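Local coordinates for protein putative secreted lipase (PDB 5H6B) that probably hydrolyses triacylglycerol ester bonds as a secreted, thermostable lipase of the alpha/beta-hydrolase fold, at residues A50-N55 against I238-F243; V132-D137 against H244-A249; V194-Y199 against T204-Q209. All blocks are in the same frame, centred on the assembly; numbering follows the deposited sequence.

Interaction 1: A50-N55 against I238-F243; sequences APYLVN and IDRIAF
R240, one of the two residues that Y52 meets across this contact, folds its side chain back over the start of its own helix and donates NH1 to I238 O at 2.8 Å, in the carbonyl plane and on a lone pair. The bond anchors the guanidinium at the helix start, while the aliphatic part of the same arginine lies beside the tyrosine: R240 CG comes to 4.3 Å from Y52 CE2, oblique to the ring. A long residue with both an apolar stem and a charged end suits this partly exposed place.

Just before R240, D239 is the N-cap. Its OD1 accepts from A242 N at 3.0 Å along a nearly straight path (167°), the amide standing above the carboxylate plane; the other oxygen, OD2, is bonded to S230 OG outside the segments. The side chain thus caps a first-turn amide that has no carbonyl partner from a preceding turn of the helix.

Facing this turn, Y52 holds its CG anti to the backbone N (chi1 -178°), which carries the ring from helix 49-54 across to helix 240-250. F243 CB sits over the centre of one ring face, 4.1 Å from the centroid and 12° off the normal, a CH-pi contact. Y52 CE1 also lies 3.6 Å from F243 O. The phenyl group of F243 leads away from Y52 and touches V48, and D239 O lies over one of its faces, offset toward the rim. R56 makes a cation-pi contact with Y52 as well.

The chemistry divides the labour: directional polar bonds fix the start of helix 240-250 from within, while dispersion and CH-pi attraction, which depend on close shape matching, join it to helix 49-54.

Interaction 2: V132-D137 against H244-A249; sequences VGIAPD and HEVANA
V132 and V246 carry near-identical first torsions (chi1 -173° and 175°), each with CG1 anti to the backbone N and CG2 anti to the carbonyl carbon, and their branches meet with V132 CG1 4.1 Å from V246 CG2. The other methyl of the strand valine, CG2, is set against A249 CB at 4.0 Å, so V132 divides its two branches between residues one helical turn apart. I134, two places along the strand and on the same side, reaches in with its extended end: I134 CD1 touches V246 CG2 at 3.8 Å, the two side chains crossing at about a right angle. One methyl of V246 therefore receives both strand residues.

Branched residues suit the strand and fill the interface, while the short A249 lets the helix backbone come near. G133, between V132 and I134, would turn a side chain away from the helix, and a CB there would clash with P136 CG. Strand and helix run nearly antiparallel, at 167°, with axes 9.8 Å apart. Beside this apolar seam E245 OE1 accepts from N248 ND2 at 3.2 Å, from above the carboxylate plane, and E245 OE2 forms a salt bridge with R217.

V106 of the adjoining strand 103-108 also touches V132, I134 and V246, and I195 on the other neighbour touches V246. A helix near the C-terminus packed antiparallel on the central strands of a parallel sheet is the layered arrangement of the alpha/beta-hydrolase fold.

Interaction 3: V194-Y199 against T204-Q209; sequences VIATKY and TPYRTQ
The aromatic contact is made by Y206, whose ring lies over the backbone of K198: K198 CA stands over one face, 3.9 Å from the ring centroid and 18° off its normal, a CH-pi contact. K198 CB adds a touch on Y206 CE2 at 3.8 Å, while the charged end of the lysine leads away. With CG placed between the backbone N and the carbonyl carbon (chi1 77°), the tyrosine turns its ring toward the strand's end; R207 CG lies over the opposite face. Without the ring, as with an alanine here, the K198 backbone would probably lose its aromatic cover and a gap would open beside A196.

The apolar contact is that of A196 CB with Y206 CD1 at 4.2 Å. Separately, V194 CG1 lies as a methyl against the carbonyl oxygen Q209 O at 3.6 Å, which N138 ND2 also bonds.

Polar links run through one water. It accepts from T197 N at 2.8 Å and donates to Q209 OE1 at 2.6 Å, serving the amide of T197, the first residue past the strand. The small A196 lets the glutamine carbonyl approach. Q209 NE2 binds V203 O and, weakly, D200 OD2, the probable acid of a Ser-His-Asp triad. Within the loop, the carbonyl oxygen of P205, a proline joined to T204 by a cis peptide bond, is gripped by T208 N and T208 OG1, bracing the 3-10 turn. T197 OG1 accepts from Y199 N at 3.3 Å, an ST turn, and is bonded to S230 O too.

The contact folds the first part of the loop after strand 191-196 back against that strand's end. The strand lies between strands 128-134 and 216-220, with I195 turned to helix 240-250, while T197 touches helix 221-224 and Y206 touches L220 on strand 216-220.

Interactions 1 and 2 share helix 240-250 and have centres about 11 Å apart: its first turn faces helix 49-54 and the following turns face strand 128-134. Interaction 3 lies about 12 Å from the centre of interaction 2 and 20 Å from that of interaction 1, and is tied to interaction 2 through adjacent strands 128-134 and 191-196, and P136, just past the first, also touches Q209. Along the chain the segments of interactions 1 and 2 alternate, while interaction 3 is a short local loop nested inside both. The late helix thus joins distant parts of one alpha/beta fold, whose probable catalytic residues lie near strand ends and at the start of a helix.

Interaction 1: A50-N55 against I238-F243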
ATOM      1  N   ALA A  50      -7.771  -3.655   8.326  1.00 37.17           N
ATOM      2  CA  ALA A  50      -7.608  -5.102   8.549  1.00 38.60           C
ATOM      3  C   ALA A  50      -8.867  -5.762   9.109  1.00 39.18           C
ATOM      4  O   ALA A  50      -9.345  -6.722   8.508  1.00 39.50           O
ATOM      5  CB  ALA A  50      -6.377  -5.439   9.386  1.00 39.31           C
ATOM      6  N   PRO A  51      -9.439  -5.232  10.215  1.00 39.08           N
ATOM      7  CA  PRO A  51     -10.768  -5.737  10.653  1.00 40.97           C
ATOM      8  C   PRO A  51     -11.882  -5.604   9.610  1.00 42.83           C
ATOM      9  O   PRO A  51     -12.742  -6.462   9.523  1.00 45.93           O
ATOM     10  CB  PRO A  51     -11.122  -4.851  11.858  1.00 42.37           C
ATOM     11  CG  PRO A  51      -9.828  -4.322  12.346  1.00 43.35           C
ATOM     12  CD  PRO A  51      -8.902  -4.229  11.148  1.00 41.41           C
ATOM     13  N   TYR A  52     -11.869  -4.519   8.845  1.00 42.21           N
ATOM     14  CA  TYR A  52     -12.854  -4.297   7.788  1.00 41.60           C
ATOM     15  C   TYR A  52     -12.810  -5.411   6.739  1.00 42.15           C
ATOM     16  O   TYR A  52     -13.850  -5.864   6.274  1.00 40.93           O
ATOM     17  CB  TYR A  52     -12.576  -2.938   7.162  1.00 44.94           C
ATOM     18  CG  TYR A  52     -13.495  -2.464   6.070  1.00 44.90           C
ATOM     19  CD1 TYR A  52     -13.312  -2.889   4.744  1.00 42.55           C
ATOM     20  CD2 TYR A  52     -14.505  -1.526   6.339  1.00 44.64           C
ATOM     21  CE1 TYR A  52     -14.130  -2.427   3.730  1.00 44.77           C
ATOM     22  CE2 TYR A  52     -15.324  -1.055   5.325  1.00 45.51           C
ATOM     23  CZ  TYR A  52     -15.129  -1.507   4.022  1.00 44.87           C
ATOM     24  OH  TYR A  52     -15.934  -1.057   3.020  1.00 43.63           O
ATOM     25  N   LEU A  53     -11.608  -5.850   6.381  1.00 42.52           N
ATOM     26  CA  LEU A  53     -11.446  -6.964   5.455  1.00 42.54           C
ATOM     27  C   LEU A  53     -11.707  -8.311   6.115  1.00 44.91           C
ATOM     28  O   LEU A  53     -12.274  -9.197   5.482  1.00 44.11           O
ATOM     29  CB  LEU A  53     -10.059  -6.954   4.818  1.00 41.22           C
ATOM     30  CG  LEU A  53      -9.802  -5.754   3.908  1.00 41.69           C
ATOM     31  CD1 LEU A  53      -8.392  -5.844   3.340  1.00 40.71           C
ATOM     32  CD2 LEU A  53     -10.838  -5.664   2.799  1.00 41.33           C
ATOM     33  N   VAL A  54     -11.313  -8.465   7.376  1.00 47.38           N
ATOM     34  CA  VAL A  54     -11.609  -9.690   8.121  1.00 49.53           C
ATOM     35  C   VAL A  54     -13.121  -9.932   8.188  1.00 52.68           C
ATOM     36  O   VAL A  54     -13.569 -11.066   8.037  1.00 53.22           O
ATOM     37  CB  VAL A  54     -10.974  -9.672   9.530  1.00 49.34           C
ATOM     38  CG1 VAL A  54     -11.511 -10.799  10.413  1.00 50.65           C
ATOM     39  CG2 VAL A  54      -9.462  -9.795   9.413  1.00 48.90           C
ATOM     40  N   ASN A  55     -13.899  -8.864   8.363  1.00 56.47           N
ATOM     41  CA  ASN A  55     -15.368  -8.958   8.417  1.00 58.26           C
ATOM     42  C   ASN A  55     -16.030  -9.256   7.077  1.00 57.62           C
ATOM     43  O   ASN A  55     -17.205  -9.588   7.053  1.00 60.17           O
ATOM     44  CB  ASN A  55     -15.987  -7.665   8.968  1.00 61.46           C
ATOM     45  CG  ASN A  55     -15.555  -7.361  10.393  1.00 63.87           C
ATOM     46  OD1 ASN A  55     -15.099  -8.240  11.131  1.00 67.16           O
ATOM     47  ND2 ASN A  55     -15.683  -6.100  10.780  1.00 63.14           N
ATOM     48  N   ILE A 238      -8.084   5.687   8.011  1.00 34.58           N
ATOM     49  CA  ILE A 238      -9.446   5.748   8.581  1.00 34.73           C
ATOM     50  C   ILE A 238     -10.611   5.879   7.588  1.00 36.61           C
ATOM     51  O   ILE A 238     -11.775   5.822   7.979  1.00 36.95           O
ATOM     52  CB  ILE A 238      -9.556   6.929   9.558  1.00 36.28           C
ATOM     53  CG1 ILE A 238      -9.292   8.259   8.853  1.00 37.57           C
ATOM     54  CG2 ILE A 238      -8.581   6.745  10.721  1.00 37.75           C
ATOM     55  CD1 ILE A 238      -9.734   9.452   9.667  1.00 38.98           C
ATOM     56  N   ASP A 239     -10.313   6.067   6.310  1.00 36.47           N
ATOM     57  CA  ASP A 239     -11.336   6.397   5.343  1.00 35.52           C
ATOM     58  C   ASP A 239     -12.048   5.121   4.824  1.00 33.42           C
ATOM     59  O   ASP A 239     -11.496   4.387   4.023  1.00 31.79           O
ATOM     60  CB  ASP A 239     -10.682   7.205   4.218  1.00 38.05           C
ATOM     61  CG  ASP A 239     -11.687   7.850   3.320  1.00 38.71           C
ATOM     62  OD1 ASP A 239     -12.717   7.195   3.073  1.00 39.41           O
ATOM     63  OD2 ASP A 239     -11.459   8.995   2.876  1.00 38.70           O
ATOM     64  N   ARG A 240     -13.264   4.867   5.308  1.00 34.41           N
ATOM     65  CA  ARG A 240     -14.062   3.708   4.880  1.00 38.34           C
ATOM     66  C   ARG A 240     -14.550   3.796   3.426  1.00 38.49           C
ATOM     67  O   ARG A 240     -14.837   2.770   2.820  1.00 36.67           O
ATOM     68  CB  ARG A 240     -15.300   3.510   5.754  1.00 40.62           C
ATOM     69  CG  ARG A 240     -15.055   2.813   7.067  1.00 43.96           C
ATOM     70  CD  ARG A 240     -14.518   3.769   8.077  1.00 47.57           C
ATOM     71  NE  ARG A 240     -14.494   3.208   9.430  1.00 52.90           N
ATOM     72  CZ  ARG A 240     -13.775   3.704  10.447  1.00 48.15           C
ATOM     73  NH1 ARG A 240     -12.983   4.788  10.298  1.00 42.53           N
ATOM     74  NH2 ARG A 240     -13.836   3.087  11.623  1.00 45.84           N
ATOM     75  N   ILE A 241     -14.694   5.008   2.892  1.00 37.71           N
ATOM     76  CA  ILE A 241     -15.006   5.181   1.477  1.00 38.60           C
ATOM     77  C   ILE A 241     -13.863   4.587   0.658  1.00 38.01           C
ATOM     78  O   ILE A 241     -14.088   3.705  -0.181  1.00 36.67           O
ATOM     79  CB  ILE A 241     -15.279   6.662   1.132  1.00 39.76           C
ATOM     80  CG1 ILE A 241     -16.611   7.096   1.749  1.00 41.65           C
ATOM     81  CG2 ILE A 241     -15.320   6.862  -0.373  1.00 41.24           C
ATOM     82  CD1 ILE A 241     -16.798   8.595   1.869  1.00 41.48           C
ATOM     83  N   ALA A 242     -12.634   5.028   0.946  1.00 34.94           N
ATOM     84  CA  ALA A 242     -11.454   4.430   0.335  1.00 34.66           C
ATOM     85  C   ALA A 242     -11.414   2.920   0.553  1.00 36.17           C
ATOM     86  O   ALA A 242     -11.179   2.168  -0.394  1.00 38.22           O
ATOM     87  CB  ALA A 242     -10.181   5.075   0.836  1.00 35.03           C
ATOM     88  N   PHE A 243     -11.687   2.462   1.771  1.00 35.06           N
ATOM     89  CA  PHE A 243     -11.608   1.019   2.044  1.00 36.42           C
ATOM     90  C   PHE A 243     -12.692   0.186   1.330  1.00 36.20           C
ATOM     91  O   PHE A 243     -12.431  -0.949   0.934  1.00 33.96           O
ATOM     92  CB  PHE A 243     -11.575   0.742   3.564  1.00 36.70           C
ATOM     93  CG  PHE A 243     -10.411   1.397   4.299  1.00 36.08           C
ATOM     94  CD1 PHE A 243      -9.224   1.769   3.641  1.00 36.86           C
ATOM     95  CD2 PHE A 243     -10.490   1.614   5.677  1.00 36.38           C
ATOM     96  CE1 PHE A 243      -8.162   2.355   4.342  1.00 37.87           C
ATOM     97  CE2 PHE A 243      -9.425   2.203   6.376  1.00 36.02           C
ATOM     98  CZ  PHE A 243      -8.262   2.564   5.709  1.00 35.39           C
TER

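Interaction 2: V132-D137 against H244-A249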
ATOM      1  N   VAL A 132      -3.186  -2.958  -4.969  1.00 40.19           N
ATOM      2  CA  VAL A 132      -4.008  -1.804  -4.676  1.00 36.85           C
ATOM      3  C   VAL A 132      -3.164  -0.819  -3.897  1.00 36.85           C
ATOM      4  O   VAL A 132      -2.652  -1.145  -2.826  1.00 37.25           O
ATOM      5  CB  VAL A 132      -5.241  -2.210  -3.861  1.00 37.53           C
ATOM      6  CG1 VAL A 132      -6.190  -1.033  -3.691  1.00 37.00           C
ATOM      7  CG2 VAL A 132      -5.930  -3.394  -4.535  1.00 37.55           C
ATOM      8  N   GLY A 133      -3.024   0.381  -4.456  1.00 37.00           N
ATOM      9  CA  GLY A 133      -2.249   1.460  -3.882  1.00 35.93           C
ATOM     10  C   GLY A 133      -3.197   2.550  -3.416  1.00 36.06           C
ATOM     11  O   GLY A 133      -4.044   2.994  -4.182  1.00 34.87           O
ATOM     12  N   ILE A 134      -3.048   2.965  -2.155  1.00 33.31           N
ATOM     13  CA  ILE A 134      -3.802   4.057  -1.584  1.00 33.56           C
ATOM     14  C   ILE A 134      -2.788   5.163  -1.366  1.00 32.67           C
ATOM     15  O   ILE A 134      -1.801   4.974  -0.667  1.00 32.67           O
ATOM     16  CB  ILE A 134      -4.453   3.676  -0.235  1.00 33.47           C
ATOM     17  CG1 ILE A 134      -5.159   2.324  -0.328  1.00 32.70           C
ATOM     18  CG2 ILE A 134      -5.448   4.746   0.188  1.00 33.79           C
ATOM     19  CD1 ILE A 134      -5.774   1.868   0.980  1.00 34.44           C
ATOM     20  N   ALA A 135      -3.029   6.295  -2.011  1.00 32.09           N
ATOM     21  CA  ALA A 135      -2.105   7.413  -2.057  1.00 33.04           C
ATOM     22  C   ALA A 135      -0.651   7.021  -2.336  1.00 32.14           C
ATOM     23  O   ALA A 135       0.254   7.540  -1.699  1.00 33.74           O
ATOM     24  CB  ALA A 135      -2.228   8.241  -0.790  1.00 33.13           C
ATOM     25  N   PRO A 136      -0.415   6.112  -3.299  1.00 34.25           N
ATOM     26  CA  PRO A 136       0.958   5.628  -3.509  1.00 34.57           C
ATOM     27  C   PRO A 136       1.853   6.659  -4.219  1.00 36.72           C
ATOM     28  O   PRO A 136       1.403   7.279  -5.192  1.00 35.21           O
ATOM     29  CB  PRO A 136       0.747   4.421  -4.408  1.00 34.89           C
ATOM     30  CG  PRO A 136      -0.446   4.792  -5.239  1.00 34.67           C
ATOM     31  CD  PRO A 136      -1.327   5.616  -4.351  1.00 36.03           C
ATOM     32  N   ASP A 137       3.086   6.866  -3.750  1.00 34.19           N
ATOM     33  CA  ASP A 137       3.995   7.781  -4.470  1.00 34.50           C
ATOM     34  C   ASP A 137       4.744   7.081  -5.596  1.00 35.05           C
ATOM     35  O   ASP A 137       5.975   6.944  -5.567  1.00 34.53           O
ATOM     36  CB  ASP A 137       4.931   8.552  -3.532  1.00 36.14           C
ATOM     37  CG  ASP A 137       5.835   7.654  -2.665  1.00 37.44           C
ATOM     38  OD1 ASP A 137       5.526   6.473  -2.371  1.00 35.91           O
ATOM     39  OD2 ASP A 137       6.867   8.191  -2.249  1.00 37.64           O
ATOM     40  N   HIS A 244     -13.883   0.750   1.145  1.00 37.45           N
ATOM     41  CA  HIS A 244     -14.916   0.112   0.325  1.00 39.51           C
ATOM     42  C   HIS A 244     -14.425  -0.107  -1.093  1.00 40.00           C
ATOM     43  O   HIS A 244     -14.645  -1.190  -1.678  1.00 38.57           O
ATOM     44  CB  HIS A 244     -16.184   0.949   0.297  1.00 42.25           C
ATOM     45  CG  HIS A 244     -17.368   0.229  -0.257  1.00 48.41           C
ATOM     46  ND1 HIS A 244     -17.740   0.315  -1.586  1.00 47.62           N
ATOM     47  CD2 HIS A 244     -18.269  -0.589   0.340  1.00 49.02           C
ATOM     48  CE1 HIS A 244     -18.818  -0.426  -1.778  1.00 49.63           C
ATOM     49  NE2 HIS A 244     -19.161  -0.981  -0.626  1.00 49.66           N
ATOM     50  N   GLU A 245     -13.754   0.919  -1.635  1.00 37.63           N
ATOM     51  CA  GLU A 245     -13.146   0.819  -2.961  1.00 37.54           C
ATOM     52  C   GLU A 245     -12.030  -0.227  -2.988  1.00 37.16           C
ATOM     53  O   GLU A 245     -11.894  -0.946  -3.960  1.00 35.75           O
ATOM     54  CB  GLU A 245     -12.661   2.186  -3.450  1.00 39.25           C
ATOM     55  CG  GLU A 245     -12.380   2.259  -4.940  1.00 41.92           C
ATOM     56  CD  GLU A 245     -13.629   2.070  -5.812  1.00 42.16           C
ATOM     57  OE1 GLU A 245     -14.762   2.000  -5.300  1.00 43.22           O
ATOM     58  OE2 GLU A 245     -13.470   1.992  -7.035  1.00 44.18           O
ATOM     59  N   VAL A 246     -11.280  -0.359  -1.897  1.00 37.25           N
ATOM     60  CA  VAL A 246     -10.322  -1.460  -1.768  1.00 36.40           C
ATOM     61  C   VAL A 246     -11.026  -2.826  -1.824  1.00 35.90           C
ATOM     62  O   VAL A 246     -10.543  -3.752  -2.480  1.00 36.85           O
ATOM     63  CB  VAL A 246      -9.472  -1.350  -0.480  1.00 36.16           C
ATOM     64  CG1 VAL A 246      -8.563  -2.564  -0.312  1.00 35.52           C
ATOM     65  CG2 VAL A 246      -8.635  -0.085  -0.503  1.00 37.49           C
ATOM     66  N   ALA A 247     -12.139  -2.957  -1.114  1.00 34.72           N
ATOM     67  CA  ALA A 247     -12.918  -4.196  -1.126  1.00 36.36           C
ATOM     68  C   ALA A 247     -13.507  -4.509  -2.530  1.00 36.35           C
ATOM     69  O   ALA A 247     -13.591  -5.653  -2.900  1.00 33.58           O
ATOM     70  CB  ALA A 247     -14.018  -4.142  -0.079  1.00 37.48           C
ATOM     71  N   ASN A 248     -13.862  -3.485  -3.310  1.00 39.20           N
ATOM     72  CA  ASN A 248     -14.274  -3.686  -4.712  1.00 41.12           C
ATOM     73  C   ASN A 248     -13.165  -4.274  -5.547  1.00 46.39           C
ATOM     74  O   ASN A 248     -13.402  -5.253  -6.269  1.00 47.24           O
ATOM     75  CB  ASN A 248     -14.735  -2.387  -5.372  1.00 37.84           C
ATOM     76  CG  ASN A 248     -16.092  -1.952  -4.889  1.00 37.55           C
ATOM     77  OD1 ASN A 248     -16.837  -2.749  -4.342  1.00 38.15           O
ATOM     78  ND2 ASN A 248     -16.428  -0.688  -5.096  1.00 39.27           N
ATOM     79  N   ALA A 249     -11.969  -3.682  -5.450  1.00 44.44           N
ATOM     80  CA  ALA A 249     -10.808  -4.159  -6.209  1.00 42.02           C
ATOM     81  C   ALA A 249     -10.381  -5.579  -5.804  1.00 44.07           C
ATOM     82  O   ALA A 249      -9.917  -6.350  -6.642  1.00 45.32           O
ATOM     83  CB  ALA A 249      -9.642  -3.202  -6.062  1.00 39.60           C
TER

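Interaction 3: V194-Y199 against T204-Q209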
ATOM      1  N   VAL A 194      -5.368   2.273  -8.157  1.00 37.26           N
ATOM      2  CA  VAL A 194      -4.820   3.396  -7.418  1.00 37.36           C
ATOM      3  C   VAL A 194      -6.000   4.251  -6.964  1.00 38.60           C
ATOM      4  O   VAL A 194      -6.882   4.586  -7.759  1.00 39.63           O
ATOM      5  CB  VAL A 194      -3.852   4.247  -8.251  1.00 35.93           C
ATOM      6  CG1 VAL A 194      -3.360   5.445  -7.455  1.00 37.03           C
ATOM      7  CG2 VAL A 194      -2.672   3.424  -8.720  1.00 37.26           C
ATOM      8  N   ILE A 195      -6.021   4.561  -5.670  1.00 37.01           N
ATOM      9  CA  ILE A 195      -7.012   5.435  -5.090  1.00 32.61           C
ATOM     10  C   ILE A 195      -6.222   6.615  -4.542  1.00 33.06           C
ATOM     11  O   ILE A 195      -5.361   6.452  -3.673  1.00 32.99           O
ATOM     12  CB  ILE A 195      -7.813   4.732  -3.980  1.00 32.78           C
ATOM     13  CG1 ILE A 195      -8.426   3.426  -4.494  1.00 31.51           C
ATOM     14  CG2 ILE A 195      -8.884   5.665  -3.436  1.00 32.99           C
ATOM     15  CD1 ILE A 195      -8.798   2.453  -3.408  1.00 32.78           C
ATOM     16  N   ALA A 196      -6.523   7.798  -5.078  1.00 33.65           N
ATOM     17  CA  ALA A 196      -5.859   9.030  -4.748  1.00 32.44           C
ATOM     18  C   ALA A 196      -6.880  10.052  -4.307  1.00 34.05           C
ATOM     19  O   ALA A 196      -8.074   9.945  -4.640  1.00 34.68           O
ATOM     20  CB  ALA A 196      -5.090   9.548  -5.954  1.00 32.62           C
ATOM     21  N   THR A 197      -6.389  11.050  -3.574  1.00 32.51           N
ATOM     22  CA  THR A 197      -7.204  12.184  -3.125  1.00 34.37           C
ATOM     23  C   THR A 197      -6.575  13.487  -3.643  1.00 36.94           C
ATOM     24  O   THR A 197      -5.344  13.687  -3.594  1.00 34.51           O
ATOM     25  CB  THR A 197      -7.366  12.245  -1.589  1.00 32.88           C
ATOM     26  OG1 THR A 197      -7.987  13.475  -1.219  1.00 34.69           O
ATOM     27  CG2 THR A 197      -6.022  12.132  -0.849  1.00 33.08           C
ATOM     28  N   LYS A 198      -7.433  14.388  -4.094  1.00 38.07           N
ATOM     29  CA  LYS A 198      -7.000  15.636  -4.690  1.00 42.32           C
ATOM     30  C   LYS A 198      -6.501  16.575  -3.607  1.00 40.49           C
ATOM     31  O   LYS A 198      -5.850  17.540  -3.916  1.00 43.26           O
ATOM     32  CB  LYS A 198      -8.145  16.290  -5.465  1.00 47.24           C
ATOM     33  CG  LYS A 198      -9.090  17.109  -4.599  1.00 51.10           C
ATOM     34  CD  LYS A 198     -10.431  17.341  -5.258  1.00 56.60           C
ATOM     35  CE  LYS A 198     -10.321  18.205  -6.488  1.00 60.06           C
ATOM     36  NZ  LYS A 198     -11.665  18.282  -7.118  1.00 65.22           N
ATOM     37  N   TYR A 199      -6.821  16.299  -2.338  1.00 42.51           N
ATOM     38  CA  TYR A 199      -6.294  17.085  -1.220  1.00 42.67           C
ATOM     39  C   TYR A 199      -4.984  16.505  -0.656  1.00 41.81           C
ATOM     40  O   TYR A 199      -4.575  16.877   0.446  1.00 43.93           O
ATOM     41  CB  TYR A 199      -7.359  17.204  -0.133  1.00 45.62           C
ATOM     42  CG  TYR A 199      -8.649  17.738  -0.680  1.00 49.27           C
ATOM     43  CD1 TYR A 199      -8.781  19.091  -1.028  1.00 50.88           C
ATOM     44  CD2 TYR A 199      -9.733  16.888  -0.896  1.00 53.28           C
ATOM     45  CE1 TYR A 199      -9.970  19.586  -1.548  1.00 50.83           C
ATOM     46  CE2 TYR A 199     -10.925  17.371  -1.409  1.00 53.74           C
ATOM     47  CZ  TYR A 199     -11.038  18.712  -1.744  1.00 55.56           C
ATOM     48  OH  TYR A 199     -12.241  19.150  -2.265  1.00 57.18           O
ATOM     49  N   THR A 204       2.539  15.354  -4.459  1.00 42.67           N
ATOM     50  CA  THR A 204       1.947  16.261  -5.423  1.00 45.38           C
ATOM     51  C   THR A 204       2.841  16.394  -6.670  1.00 47.44           C
ATOM     52  O   THR A 204       4.054  16.167  -6.589  1.00 46.75           O
ATOM     53  CB  THR A 204       1.710  17.656  -4.823  1.00 44.90           C
ATOM     54  OG1 THR A 204       2.949  18.191  -4.356  1.00 43.35           O
ATOM     55  CG2 THR A 204       0.706  17.594  -3.684  1.00 43.64           C
ATOM     56  N   PRO A 205       2.254  16.720  -7.825  1.00 48.52           N
ATOM     57  CA  PRO A 205       0.795  16.761  -8.029  1.00 46.23           C
ATOM     58  C   PRO A 205       0.223  15.351  -7.865  1.00 42.95           C
ATOM     59  O   PRO A 205       0.914  14.371  -8.160  1.00 42.84           O
ATOM     60  CB  PRO A 205       0.649  17.276  -9.469  1.00 47.20           C
ATOM     61  CG  PRO A 205       1.994  17.841  -9.834  1.00 45.45           C
ATOM     62  CD  PRO A 205       2.988  17.029  -9.065  1.00 48.77           C
ATOM     63  N   TYR A 206      -0.995  15.249  -7.338  1.00 41.59           N
ATOM     64  CA  TYR A 206      -1.540  13.938  -6.928  1.00 40.85           C
ATOM     65  C   TYR A 206      -1.669  12.934  -8.083  1.00 40.16           C
ATOM     66  O   TYR A 206      -1.633  11.728  -7.855  1.00 37.60           O
ATOM     67  CB  TYR A 206      -2.876  14.100  -6.197  1.00 40.86           C
ATOM     68  CG  TYR A 206      -4.042  14.372  -7.097  1.00 42.08           C
ATOM     69  CD1 TYR A 206      -4.748  13.313  -7.671  1.00 42.60           C
ATOM     70  CD2 TYR A 206      -4.447  15.685  -7.396  1.00 44.25           C
ATOM     71  CE1 TYR A 206      -5.814  13.536  -8.527  1.00 43.42           C
ATOM     72  CE2 TYR A 206      -5.542  15.916  -8.229  1.00 46.34           C
ATOM     73  CZ  TYR A 206      -6.216  14.827  -8.791  1.00 45.06           C
ATOM     74  OH  TYR A 206      -7.296  14.993  -9.626  1.00 51.35           O
ATOM     75  N   ARG A 207      -1.834  13.448  -9.304  1.00 39.58           N
ATOM     76  CA  ARG A 207      -1.835  12.640 -10.542  1.00 44.04           C
ATOM     77  C   ARG A 207      -0.601  11.760 -10.758  1.00 38.06           C
ATOM     78  O   ARG A 207      -0.722  10.702 -11.348  1.00 37.86           O
ATOM     79  CB  ARG A 207      -2.047  13.540 -11.778  1.00 48.15           C
ATOM     80  CG  ARG A 207      -3.481  14.023 -11.896  1.00 54.18           C
ATOM     81  CD  ARG A 207      -3.764  14.665 -13.241  1.00 61.53           C
ATOM     82  NE  ARG A 207      -5.199  14.692 -13.543  1.00 62.72           N
ATOM     83  CZ  ARG A 207      -6.063  15.632 -13.136  1.00 72.14           C
ATOM     84  NH1 ARG A 207      -5.679  16.670 -12.379  1.00 70.43           N
ATOM     85  NH2 ARG A 207      -7.345  15.536 -13.497  1.00 72.77           N
ATOM     86  N   THR A 208       0.555  12.168 -10.243  1.00 35.25           N
ATOM     87  CA  THR A 208       1.752  11.324 -10.292  1.00 38.20           C
ATOM     88  C   THR A 208       1.625  10.022  -9.474  1.00 38.02           C
ATOM     89  O   THR A 208       2.468   9.127  -9.593  1.00 35.65           O
ATOM     90  CB  THR A 208       3.013  12.063  -9.791  1.00 41.24           C
ATOM     91  OG1 THR A 208       2.831  12.475  -8.426  1.00 38.53           O
ATOM     92  CG2 THR A 208       3.333  13.281 -10.670  1.00 40.18           C
ATOM     93  N   GLN A 209       0.585   9.917  -8.649  1.00 37.16           N
ATOM     94  CA  GLN A 209       0.290   8.680  -7.929  1.00 37.51           C
ATOM     95  C   GLN A 209      -0.283   7.623  -8.870  1.00 37.93           C
ATOM     96  O   GLN A 209      -0.082   6.432  -8.661  1.00 34.82           O
ATOM     97  CB  GLN A 209      -0.690   8.939  -6.792  1.00 35.89           C
ATOM     98  CG  GLN A 209      -0.196   9.972  -5.787  1.00 35.36           C
ATOM     99  CD  GLN A 209      -1.256  10.323  -4.779  1.00 34.49           C
ATOM    100  OE1 GLN A 209      -2.158   9.529  -4.504  1.00 32.47           O
ATOM    101  NE2 GLN A 209      -1.170  11.525  -4.228  1.00 37.39           N
TER
HETATM  102  O   HOH W   1      -3.712  10.624  -2.717  1.00 31.71           O